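Local coordinates for CrtC domain-containing protein (Fusarium vanettenii 77-13-4, PDB 7A0Q) that is a kievitone hydratase, a lyase that probably adds water to the plant isoflavonoid kievitone, at residues Y45-S50 and F176-A181; E49-S54 and Y205-G210; E304-V309 and T316-F321. All coordinates share one frame; numbering follows the deposited sequence. Where two conformers were deposited one is given.

Contact 1: Y45-S50 and F176-A181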
loop_
_atom_site.group_PDB
_atom_site.type_symbol
_atom_site.label_atom_id
_atom_site.label_comp_id
_atom_site.label_asym_id
_atom_site.label_seq_id
_atom_site.Cartn_x
_atom_site.Cartn_y
_atom_site.Cartn_z
ATOM N N TYR A 45 12.730 -11.855 9.582
ATOM C CA TYR A 45 11.764 -12.922 9.319
ATOM C C TYR A 45 11.992 -13.503 7.931
ATOM O O TYR A 45 12.682 -12.920 7.087
ATOM C CB TYR A 45 10.314 -12.425 9.450
ATOM C CG TYR A 45 10.065 -11.069 8.847
ATOM C CD1 TYR A 45 10.073 -10.881 7.474
ATOM C CD2 TYR A 45 9.839 -9.960 9.659
ATOM C CE1 TYR A 45 9.852 -9.631 6.915
ATOM C CE2 TYR A 45 9.618 -8.723 9.118
ATOM C CZ TYR A 45 9.629 -8.552 7.752
ATOM O OH TYR A 45 9.398 -7.313 7.202
ATOM N N GLY A 46 11.409 -14.681 7.719
ATOM C CA GLY A 46 11.217 -15.211 6.367
ATOM C C GLY A 46 9.910 -14.674 5.806
ATOM O O GLY A 46 8.896 -14.624 6.499
ATOM N N LEU A 47 9.954 -14.252 4.542
ATOM C CA LEU A 47 8.757 -13.707 3.906
ATOM C C LEU A 47 7.651 -14.750 3.830
ATOM O O LEU A 47 6.501 -14.480 4.194
ATOM C CB LEU A 47 9.085 -13.184 2.512
ATOM C CG LEU A 47 10.173 -12.114 2.462
ATOM C CD1 LEU A 47 10.230 -11.446 1.094
ATOM C CD2 LEU A 47 9.947 -11.064 3.557
ATOM N N SER A 48 7.986 -15.946 3.336
ATOM C CA SER A 48 6.962 -16.958 3.082
ATOM C C SER A 48 6.226 -17.324 4.362
ATOM O O SER A 48 4.993 -17.441 4.376
ATOM C CB SER A 48 7.616 -18.207 2.476
ATOM O OG SER A 48 8.150 -17.951 1.187
ATOM N N GLU A 49 6.978 -17.499 5.449
ATOM C CA GLU A 49 6.437 -17.889 6.742
ATOM C C GLU A 49 5.617 -16.778 7.388
ATOM O O GLU A 49 4.856 -17.043 8.326
ATOM C CB GLU A 49 7.590 -18.273 7.674
ATOM C CG GLU A 49 8.393 -19.524 7.264
ATOM C CD GLU A 49 9.380 -19.315 6.104
ATOM O OE1 GLU A 49 9.649 -18.167 5.696
ATOM O OE2 GLU A 49 9.913 -20.329 5.602
ATOM N N SER A 50 5.783 -15.543 6.929
ATOM C CA SER A 50 5.072 -14.393 7.468
ATOM C C SER A 50 3.711 -14.172 6.817
ATOM O O SER A 50 2.942 -13.315 7.275
ATOM C CB SER A 50 5.929 -13.147 7.269
ATOM O OG SER A 50 7.100 -13.278 8.047
ATOM N N PHE A 176 6.772 -5.628 5.319
ATOM C CA PHE A 176 7.558 -5.627 4.091
ATOM C C PHE A 176 6.665 -5.292 2.903
ATOM O O PHE A 176 5.463 -5.567 2.896
ATOM C CB PHE A 176 8.313 -6.958 3.855
ATOM C CG PHE A 176 7.428 -8.175 3.690
ATOM C CD1 PHE A 176 7.108 -8.976 4.789
ATOM C CD2 PHE A 176 6.984 -8.561 2.437
ATOM C CE1 PHE A 176 6.335 -10.108 4.646
ATOM C CE2 PHE A 176 6.199 -9.701 2.293
ATOM C CZ PHE A 176 5.875 -10.466 3.398
ATOM N N GLY A 177 7.277 -4.656 1.914
ATOM C CA GLY A 177 6.608 -4.323 0.666
ATOM C C GLY A 177 7.282 -5.053 -0.479
ATOM O O GLY A 177 8.507 -5.184 -0.505
ATOM N N LEU A 178 6.473 -5.534 -1.420
ATOM C CA LEU A 178 6.975 -6.109 -2.663
ATOM C C LEU A 178 6.545 -5.145 -3.758
ATOM O O LEU A 178 5.375 -5.158 -4.164
ATOM C CB LEU A 178 6.388 -7.505 -2.896
ATOM C CG LEU A 178 6.578 -8.460 -1.715
ATOM C CD1 LEU A 178 5.894 -9.813 -1.928
ATOM C CD2 LEU A 178 8.058 -8.631 -1.386
ATOM N N PRO A 179 7.434 -4.258 -4.240
ATOM C CA PRO A 179 6.959 -3.025 -4.904
ATOM C C PRO A 179 6.454 -3.150 -6.335
ATOM O O PRO A 179 5.532 -2.421 -6.718
ATOM C CB PRO A 179 8.192 -2.107 -4.873
ATOM C CG PRO A 179 9.137 -2.739 -3.943
ATOM C CD PRO A 179 8.872 -4.202 -3.936
ATOM N N SER A 180 7.024 -4.059 -7.122
ATOM C CA SER A 180 6.790 -4.077 -8.565
ATOM C C SER A 180 6.557 -5.497 -9.060
ATOM O O SER A 180 7.195 -5.966 -10.007
ATOM C CB SER A 180 7.968 -3.433 -9.294
ATOM O OG SER A 180 8.039 -2.056 -8.986
ATOM N N ALA A 181 5.614 -6.191 -8.424
ATOM C CA ALA A 181 5.328 -7.577 -8.770
ATOM C C ALA A 181 4.652 -7.682 -10.133
ATOM O O ALA A 181 3.766 -6.892 -10.466
ATOM C CB ALA A 181 4.416 -8.206 -7.707
#

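Contact 2: E49-S54 and Y205-G210. With IMD (imidazole), chain F.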
loop_
_atom_site.group_PDB
_atom_site.type_symbol
_atom_site.label_atom_id
_atom_site.label_comp_id
_atom_site.label_asym_id
_atom_site.label_seq_id
_atom_site.Cartn_x
_atom_site.Cartn_y
_atom_site.Cartn_z
ATOM N N GLU A 49 6.978 -17.499 5.449
ATOM C CA GLU A 49 6.437 -17.889 6.742
ATOM C C GLU A 49 5.617 -16.778 7.388
ATOM O O GLU A 49 4.856 -17.043 8.326
ATOM C CB GLU A 49 7.590 -18.273 7.674
ATOM C CG GLU A 49 8.393 -19.524 7.264
ATOM C CD GLU A 49 9.380 -19.315 6.104
ATOM O OE1 GLU A 49 9.649 -18.167 5.696
ATOM O OE2 GLU A 49 9.913 -20.329 5.602
ATOM N N SER A 50 5.783 -15.543 6.929
ATOM C CA SER A 50 5.072 -14.393 7.468
ATOM C C SER A 50 3.711 -14.172 6.817
ATOM O O SER A 50 2.942 -13.315 7.275
ATOM C CB SER A 50 5.929 -13.147 7.269
ATOM O OG SER A 50 7.100 -13.278 8.047
ATOM N N GLN A 51 3.391 -14.916 5.761
ATOM C CA GLN A 51 2.178 -14.693 4.990
ATOM C C GLN A 51 0.894 -15.349 5.516
ATOM O O GLN A 51 -0.182 -14.788 5.293
ATOM C CB GLN A 51 2.415 -15.167 3.553
ATOM C CG GLN A 51 3.438 -14.324 2.779
ATOM C CD GLN A 51 2.790 -13.100 2.181
ATOM O OE1 GLN A 51 2.377 -12.199 2.905
ATOM N NE2 GLN A 51 2.656 -13.069 0.856
ATOM N N PRO A 52 0.932 -16.512 6.178
ATOM C CA PRO A 52 -0.331 -17.206 6.493
ATOM C C PRO A 52 -1.255 -16.445 7.437
ATOM O O PRO A 52 -0.842 -15.598 8.237
ATOM C CB PRO A 52 0.140 -18.512 7.140
ATOM C CG PRO A 52 1.447 -18.772 6.502
ATOM C CD PRO A 52 2.083 -17.411 6.397
ATOM N N ASN A 53 -2.536 -16.826 7.364
ATOM C CA ASN A 53 -3.568 -16.310 8.262
ATOM C C ASN A 53 -3.123 -16.320 9.716
ATOM O O ASN A 53 -3.397 -15.373 10.456
ATOM C CB ASN A 53 -4.837 -17.162 8.164
ATOM C CG ASN A 53 -5.592 -16.978 6.874
ATOM O OD1 ASN A 53 -5.017 -16.650 5.843
ATOM N ND2 ASN A 53 -6.901 -17.234 6.919
ATOM N N SER A 54 -2.490 -17.417 10.151
ATOM C CA SER A 54 -2.165 -17.575 11.570
ATOM C C SER A 54 -1.305 -16.434 12.087
ATOM O O SER A 54 -1.282 -16.193 13.298
ATOM C CB SER A 54 -1.412 -18.879 11.825
ATOM O OG SER A 54 -0.221 -18.918 11.050
ATOM N N TYR A 205 2.576 -5.161 -3.162
ATOM C CA TYR A 205 1.954 -5.948 -2.113
ATOM C C TYR A 205 2.619 -5.581 -0.790
ATOM O O TYR A 205 3.848 -5.606 -0.680
ATOM C CB TYR A 205 2.108 -7.439 -2.420
ATOM C CG TYR A 205 1.668 -8.333 -1.289
ATOM C CD1 TYR A 205 0.317 -8.661 -1.136
ATOM C CD2 TYR A 205 2.591 -8.868 -0.393
ATOM C CE1 TYR A 205 -0.102 -9.479 -0.107
ATOM C CE2 TYR A 205 2.178 -9.687 0.653
ATOM C CZ TYR A 205 0.837 -9.991 0.778
ATOM O OH TYR A 205 0.434 -10.815 1.803
ATOM N N ASP A 206 1.815 -5.214 0.204
ATOM C CA ASP A 206 2.349 -4.810 1.499
ATOM C C ASP A 206 1.781 -5.704 2.591
ATOM O O ASP A 206 0.559 -5.858 2.707
ATOM C CB ASP A 206 2.039 -3.339 1.814
ATOM C CG ASP A 206 3.125 -2.694 2.633
ATOM O OD1 ASP A 206 4.196 -2.395 2.070
ATOM O OD2 ASP A 206 2.909 -2.505 3.845
ATOM N N ARG A 207 2.666 -6.282 3.389
ATOM C CA ARG A 207 2.296 -7.205 4.458
ATOM C C ARG A 207 2.724 -6.614 5.790
ATOM O O ARG A 207 3.890 -6.251 5.955
ATOM C CB ARG A 207 2.979 -8.555 4.231
ATOM C CG ARG A 207 2.811 -9.528 5.350
ATOM C CD ARG A 207 1.408 -10.088 5.425
ATOM N NE ARG A 207 1.338 -11.085 6.499
ATOM C CZ ARG A 207 0.511 -11.019 7.542
ATOM N NH1 ARG A 207 -0.354 -10.000 7.668
ATOM N NH2 ARG A 207 0.536 -11.985 8.453
ATOM N N GLN A 208 1.796 -6.522 6.737
ATOM C CA GLN A 208 2.101 -5.864 8.003
ATOM C C GLN A 208 1.372 -6.553 9.138
ATOM O O GLN A 208 0.177 -6.827 9.035
ATOM C CB GLN A 208 1.710 -4.382 7.962
ATOM C CG GLN A 208 2.154 -3.618 9.215
ATOM C CD GLN A 208 2.067 -2.120 9.045
ATOM O OE1 GLN A 208 1.602 -1.623 8.015
ATOM N NE2 GLN A 208 2.521 -1.381 10.062
ATOM N N TRP A 209 2.082 -6.787 10.241
ATOM C CA TRP A 209 1.450 -7.388 11.411
ATOM C C TRP A 209 2.137 -6.824 12.651
ATOM O O TRP A 209 3.249 -6.306 12.573
ATOM C CB TRP A 209 1.488 -8.929 11.340
ATOM C CG TRP A 209 2.845 -9.607 11.402
ATOM C CD1 TRP A 209 3.357 -10.306 12.460
ATOM C CD2 TRP A 209 3.841 -9.665 10.368
ATOM N NE1 TRP A 209 4.601 -10.791 12.150
ATOM C CE2 TRP A 209 4.931 -10.408 10.879
ATOM C CE3 TRP A 209 3.925 -9.150 9.066
ATOM C CZ2 TRP A 209 6.079 -10.663 10.129
ATOM C CZ3 TRP A 209 5.074 -9.377 8.334
ATOM C CH2 TRP A 209 6.139 -10.133 8.869
ATOM N N GLY A 210 1.462 -6.894 13.803
ATOM C CA GLY A 210 1.953 -6.215 14.988
ATOM C C GLY A 210 1.690 -7.001 16.256
ATOM O O GLY A 210 1.077 -8.067 16.232
HETATM N N1 IMD F . -0.420 0.998 4.866
HETATM C C2 IMD F . 0.871 0.600 4.941
HETATM N N3 IMD F . 1.050 -0.414 4.058
HETATM C C4 IMD F . -0.114 -0.645 3.429
HETATM C C5 IMD F . -1.043 0.245 3.935
#

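Contact 3: E304-V309 and T316-F321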
loop_
_atom_site.group_PDB
_atom_site.type_symbol
_atom_site.label_atom_id
_atom_site.label_comp_id
_atom_site.label_asym_id
_atom_site.label_seq_id
_atom_site.Cartn_x
_atom_site.Cartn_y
_atom_site.Cartn_z
ATOM N N GLU A 304 -9.790 14.186 -6.096
ATOM C CA GLU A 304 -10.173 14.547 -4.730
ATOM C C GLU A 304 -10.690 13.343 -3.947
ATOM O O GLU A 304 -10.189 13.035 -2.860
ATOM C CB GLU A 304 -11.230 15.659 -4.745
ATOM C CG GLU A 304 -10.732 17.018 -5.216
ATOM C CD GLU A 304 -10.597 17.106 -6.728
ATOM O OE1 GLU A 304 -11.048 16.174 -7.426
ATOM O OE2 GLU A 304 -10.044 18.112 -7.220
ATOM N N ASP A 305 -11.716 12.670 -4.463
ATOM C CA ASP A 305 -12.377 11.579 -3.747
ATOM C C ASP A 305 -11.633 10.275 -4.023
ATOM O O ASP A 305 -11.751 9.691 -5.103
ATOM C CB ASP A 305 -13.842 11.483 -4.159
ATOM C CG ASP A 305 -14.578 10.336 -3.471
ATOM O OD1 ASP A 305 -14.027 9.725 -2.526
ATOM O OD2 ASP A 305 -15.725 10.049 -3.879
ATOM N N GLN A 306 -10.866 9.815 -3.035
ATOM C CA GLN A 306 -10.258 8.481 -3.048
ATOM C C GLN A 306 -10.323 7.882 -1.648
ATOM O O GLN A 306 -9.348 7.328 -1.131
ATOM C CB GLN A 306 -8.816 8.519 -3.558
ATOM C CG GLN A 306 -8.644 9.181 -4.920
ATOM C CD GLN A 306 -7.244 9.025 -5.472
ATOM O OE1 GLN A 306 -6.849 7.942 -5.888
ATOM N NE2 GLN A 306 -6.472 10.111 -5.457
ATOM N N GLU A 307 -11.496 7.983 -1.017
ATOM C CA GLU A 307 -11.695 7.559 0.364
ATOM C C GLU A 307 -12.478 6.251 0.435
ATOM O O GLU A 307 -13.595 6.155 -0.091
ATOM C CB GLU A 307 -12.424 8.637 1.164
ATOM C CG GLU A 307 -12.590 8.258 2.623
ATOM C CD GLU A 307 -13.476 9.234 3.377
ATOM O OE1 GLU A 307 -14.431 9.764 2.766
ATOM O OE2 GLU A 307 -13.208 9.456 4.573
ATOM N N LEU A 308 -11.894 5.257 1.099
ATOM C CA LEU A 308 -12.616 4.059 1.507
ATOM C C LEU A 308 -13.430 4.397 2.747
ATOM O O LEU A 308 -12.859 4.756 3.781
ATOM C CB LEU A 308 -11.635 2.924 1.807
ATOM C CG LEU A 308 -10.578 2.622 0.739
ATOM C CD1 LEU A 308 -9.598 1.569 1.212
ATOM C CD2 LEU A 308 -11.262 2.145 -0.503
ATOM N N VAL A 309 -14.753 4.285 2.657
ATOM C CA VAL A 309 -15.652 4.795 3.689
ATOM C C VAL A 309 -16.131 3.638 4.553
ATOM O O VAL A 309 -16.895 2.778 4.101
ATOM C CB VAL A 309 -16.839 5.548 3.085
ATOM C CG1 VAL A 309 -17.746 6.041 4.206
ATOM C CG2 VAL A 309 -16.350 6.698 2.233
ATOM N N THR A 316 -11.971 3.220 7.856
ATOM C CA THR A 316 -11.980 4.313 6.892
ATOM C C THR A 316 -10.552 4.697 6.535
ATOM O O THR A 316 -9.673 4.696 7.400
ATOM C CB THR A 316 -12.724 5.526 7.480
ATOM O OG1 THR A 316 -14.079 5.157 7.752
ATOM C CG2 THR A 316 -12.716 6.708 6.531
ATOM N N ALA A 317 -10.308 5.022 5.264
ATOM C CA ALA A 317 -8.977 5.498 4.912
ATOM C C ALA A 317 -9.023 6.311 3.630
ATOM O O ALA A 317 -9.779 5.986 2.711
ATOM C CB ALA A 317 -7.991 4.335 4.739
ATOM N N TYR A 318 -8.194 7.351 3.565
ATOM C CA TYR A 318 -7.859 7.935 2.277
ATOM C C TYR A 318 -6.762 7.078 1.653
ATOM O O TYR A 318 -5.684 6.921 2.234
ATOM C CB TYR A 318 -7.410 9.391 2.415
ATOM C CG TYR A 318 -7.466 10.111 1.089
ATOM C CD1 TYR A 318 -6.373 10.117 0.227
ATOM C CD2 TYR A 318 -8.637 10.748 0.674
ATOM C CE1 TYR A 318 -6.436 10.759 -1.004
ATOM C CE2 TYR A 318 -8.706 11.396 -0.559
ATOM C CZ TYR A 318 -7.611 11.391 -1.395
ATOM O OH TYR A 318 -7.681 12.021 -2.620
ATOM N N GLU A 319 -7.050 6.479 0.502
ATOM C CA GLU A 319 -6.094 5.596 -0.165
ATOM C C GLU A 319 -6.000 6.069 -1.607
ATOM O O GLU A 319 -6.741 5.604 -2.472
ATOM C CB GLU A 319 -6.520 4.149 -0.070
ATOM C CG GLU A 319 -6.693 3.648 1.325
ATOM C CD GLU A 319 -5.407 3.120 1.906
ATOM O OE1 GLU A 319 -4.364 3.151 1.212
ATOM O OE2 GLU A 319 -5.453 2.666 3.064
ATOM N N GLY A 320 -5.077 6.992 -1.857
ATOM C CA GLY A 320 -5.117 7.768 -3.076
ATOM C C GLY A 320 -3.904 7.637 -3.970
ATOM O O GLY A 320 -2.758 7.702 -3.515
ATOM N N PHE A 321 -4.159 7.443 -5.258
ATOM C CA PHE A 321 -3.110 7.584 -6.259
ATOM C C PHE A 321 -2.589 9.015 -6.245
ATOM O O PHE A 321 -3.367 9.968 -6.161
ATOM C CB PHE A 321 -3.675 7.237 -7.639
ATOM C CG PHE A 321 -2.668 7.264 -8.744
ATOM C CD1 PHE A 321 -1.545 6.450 -8.710
ATOM C CD2 PHE A 321 -2.859 8.091 -9.847
ATOM C CE1 PHE A 321 -0.624 6.465 -9.750
ATOM C CE2 PHE A 321 -1.945 8.116 -10.892
ATOM C CZ PHE A 321 -0.824 7.304 -10.853
HETATM O O HOH W 1 -7.263 5.228 -5.401
#

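Contact 1: Y45-S50 and F176-A181
One face of the Phe176 ring carries the Leu47 methyl CD2, which stands 3.7 Å from the ring centroid and 10° off the normal, a CH-pi contact almost over the middle of the ring. At the ring's edge, near its plane, come Ser50 CB, 4.0 Å from Phe176 CE1, and Tyr45 OH. Leu47 CD2 in turn lies in plane at the edge of the Tyr45 ring. Tyr45 meets the phenyl ring obliquely: the planes are inclined at 45°, the centroids lie 5.7 Å apart, and the nearest atoms are Tyr45 CE1 and Phe176 CD1 at 3.5 Å. Phe176 holds CG between the backbone N and the carbonyl carbon (chi1 62°), the position from which its ring meets Leu47 and Tyr45. Tyr45 OH passes 3.5 Å from Phe176 CB, but its hydrogen bond goes to Gly164 O. The other Leu47 methyl, CD1, reaches Leu178 CD2 at 4.3 Å, a looser apolar contact farther along the strand.

The turn is held from within, since Ser50 OG donates to Gly46 O at 2.7 Å and Ser50 N to Leu47 O at 3.0 Å. Arg207, on the neighbouring strand 202-210, touches the Phe176 side chain. The evidence is therefore of apolar packing, in which an N-terminal loop lies against strand 171-189 of the lipocalin-like N-terminal domain of the CrtC family.

Contact 2: E49-S54 and Y205-G210
Arg207 approaches Ser50 side-on, with NE (2.9 Å) and NH2 (3.0 Å) both directed at Ser50 O. That oxygen lies only 7° out of the guanidinium plane, and both bonds are bent, as expected of a shared acceptor. The chain bends at chi2 (73°) on its way to the carbonyl. Arg207 NH2 also bonds to Gly56 O and NH1 to Ser58 O, while Trp59 makes a cation-pi contact, so the group's rotation is well fixed.

Gln51 and Tyr205 arrive from opposite directions. Tyr205 OH donates to Gln51 OE1 at 2.6 Å, the oxygen lying at the edge of a phenol ring turned 78° from the amide plane; Gln51 NE2 is satisfied by Asn132 O. Trp209 brings CH2 to within 3.4 Å of Ser50 OG, whose hydrogen bond goes to Gly46 O, and Trp209 CE3 lies over one face of the guanidinium.

Asp206 OD2 accepts at 2.8 Å from N3 of an imidazole, probably from the crystallisation liquor, which also bonds Glu340. Across the contact, a buried arginine and tyrosine of strand 202-210 satisfy a loop carbonyl and a glutamine amide oxygen, joining the N-terminal segment to the first lipocalin-like domain of this CrtC-type protein.

Contact 3: E304-V309 and T316-F321
The strands run antiparallel, with end-to-end directions 147° apart; Leu308 and Ala317 form a hydrogen-bonded pair, joined by Leu308 N to Ala317 O and Ala317 N to Leu308 O, and Glu307 and Tyr318 a non-hydrogen-bonded one. Beyond these bridges Glu319 N donates to Gln306 O at 2.9 Å.

Past that bond, the Gln306 amide adds an extra pair of bonds to Phe321 that mimics backbone pairing. Its chain runs extended beyond CG, which carries the amide alongside Gly320 to Phe321. There OE1 accepts from Phe321 N at 2.8 Å, and NE2 donates to Phe321 O at 3.2 Å, on a lone pair and nearly straight at 170°. Gln306 OE1 also receives a water that bonds to Glu319 O as well, and NE2 has a second acceptor in Thr303 O.

The Tyr318 ring has Gln306 O over one face and Glu304 O at its edge. Its hydroxyl donates to Glu304 O at 2.7 Å, from 52° above the carbonyl plane rather than along a lone pair, and is hydrogen-bonded also to Ser301 OG. On the face with Tyr318, Glu307 OE2 comes 3.4 Å from Thr316 CG2; OE2 bonds Ser276 OG and Tyr283 OH, and OE1 bonds Ala277 N. On the face with Ala317, Leu308 CD1 packs at 3.6 Å against Glu319 CG.

The chemistry implies a hairpin of strands 295-308 and 317-328 in which buried polar side chains extend the pairing: Gln306 and Tyr318 add side-chain bonds to main-chain groups beyond the regular bridges.

Overall arrangement
From the N terminus, the loop ahead of strand 58-66 makes contacts 1 and 2 in succession, sharing Glu49 and Ser50. Contact 1 closes a loop of 125 intervening residues onto strand 171-189, and contact 2 one of 150 onto strand 202-210. The two spans overlap and cross without either enclosing the other. Since these strands are neighbours, paired through Phe176 with Arg207 and Leu178 with Tyr205, one N-terminal segment is laid across both. The centres of contact 1 and contact 2 are about 8 Å apart. Contact 3 follows in series, closing a short hairpin in the eight-stranded barrel. Its centre lies about 25 Å from that of contact 1 and 23 Å from that of contact 2, beyond the chain's centre.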